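Local coordinates for protein Udp-n-acetylglucosamine pyrophosphorylase (Trypanosoma brucei, PDB 4BQH) that probably catalyses the formation of UDP-N-acetylglucosamine and diphosphate from UTP and N-acetylglucosamine 1-phosphate, at residues K145-F148 with M149-C152. Residues are numbered along the deposited sequence; the frame is centred on the assembly and turned at random.
Sequences KSLF and MMHC
Two donors grip the carbonyl oxygen of Leu147 in the N-terminal turn of helix 147-166: the His151 amide, with N 3.1 Å from Leu147 O, and a water lying 2.8 Å from the same oxygen. That water also sits in the plane of the His151 ring, at its edge, 2.9 Å from ND1, and so ties the imidazole to the backbone one turn earlier. Ser146 is the N-cap. Its first torsion (chi1 66°) sets OG between the backbone N and the carbonyl carbon, from where the short hydroxyl reaches forward, Ser146 OG accepting from Met149 N at 3.1 Å with an N-H...O angle of 154°. Serine suits this place because its oxygen can stand in as acceptor for an amide of the first turn, which has no earlier turn of helix before it. Ser146 O meanwhile accepts from Met150 N, starting the regular i to i+4 ladder.

Beside these bonds, the unbranched, pliable side chains of Met149 and Met150 pack against Lys145 and Leu147. Met149 runs extended and nearly at a right angle to Lys145, its SD 3.8 Å from Lys145 CG. Met150 instead bends at its last torsion (chi3 -65°), which turns CE back to within 4.0 Å of Leu147 CD2. The long lysine thus lends its methylenes to sulfur packing, while its ammonium goes on to salt bridges with Glu153 and Glu541. Phe148 faces helix 185-194, meeting Phe192 edge-to-face and touching Val178 of the central sheet of this GT-A-like fold. One turn on, Cys152 N donates to Phe148 O at 3.0 Å, nearly in line with the C=O bond.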
# COMPACT_ATOMS: atom_id res chain seq x y z
N LYS A 145 17.27 -1.36 10.01
CA LYS A 145 16.23 -0.36 9.83
C LYS A 145 14.87 -1.02 9.82
O LYS A 145 14.71 -2.10 9.24
CB LYS A 145 16.45 0.36 8.49
CG LYS A 145 17.78 1.11 8.41
CD LYS A 145 17.95 1.71 7.04
CE LYS A 145 19.33 2.38 6.95
NZ LYS A 145 19.54 2.82 5.54
N SER A 146 13.91 -0.37 10.47
CA SER A 146 12.51 -0.78 10.40
C SER A 146 11.94 -0.63 8.97
O SER A 146 12.50 0.07 8.12
CB SER A 146 11.64 0.01 11.40
OG SER A 146 11.56 1.41 11.11
N LEU A 147 10.83 -1.31 8.71
CA LEU A 147 10.13 -1.09 7.47
C LEU A 147 9.72 0.39 7.31
O LEU A 147 9.90 0.94 6.23
CB LEU A 147 8.94 -2.05 7.33
CG LEU A 147 9.33 -3.54 7.28
CD1 LEU A 147 8.04 -4.35 7.35
CD2 LEU A 147 10.11 -3.88 6.02
N PHE A 148 9.21 1.03 8.36
CA PHE A 148 8.90 2.48 8.29
C PHE A 148 10.13 3.29 7.87
O PHE A 148 10.05 4.12 6.99
CB PHE A 148 8.37 3.05 9.61
CG PHE A 148 6.89 2.83 9.84
CD1 PHE A 148 5.96 3.12 8.84
CD2 PHE A 148 6.42 2.44 11.10
CE1 PHE A 148 4.59 2.96 9.08
CE2 PHE A 148 5.04 2.29 11.34
CZ PHE A 148 4.12 2.54 10.33
N MET A 149 11.28 3.01 8.48
CA MET A 149 12.47 3.79 8.20
C MET A 149 12.87 3.69 6.74
O MET A 149 13.18 4.70 6.13
CB MET A 149 13.63 3.34 9.10
CG MET A 149 14.91 4.12 8.85
SD MET A 149 15.97 3.84 10.27
CE MET A 149 17.34 4.91 9.85
N MET A 150 12.84 2.48 6.18
CA MET A 150 13.23 2.30 4.78
C MET A 150 12.24 2.99 3.82
O MET A 150 12.67 3.56 2.82
CB MET A 150 13.45 0.83 4.43
CG MET A 150 14.78 0.29 4.99
SD MET A 150 15.07 -1.47 4.69
CE MET A 150 13.75 -2.17 5.65
N HIS A 151 10.95 2.96 4.14
CA HIS A 151 9.97 3.73 3.35
C HIS A 151 10.29 5.20 3.33
O HIS A 151 10.28 5.81 2.26
CB HIS A 151 8.54 3.52 3.83
CG HIS A 151 7.76 2.51 3.01
ND1 HIS A 151 8.08 1.20 2.99
CD2 HIS A 151 6.64 2.66 2.19
CE1 HIS A 151 7.21 0.52 2.17
NE2 HIS A 151 6.34 1.41 1.68
N CYS A 152 10.61 5.77 4.49
CA CYS A 152 10.89 7.20 4.58
C CYS A 152 12.18 7.58 3.86
O CYS A 152 12.28 8.66 3.26
CB CYS A 152 10.92 7.66 6.04
SG CYS A 152 9.32 7.50 6.87
O HOH W 1 10.17 -0.56 3.92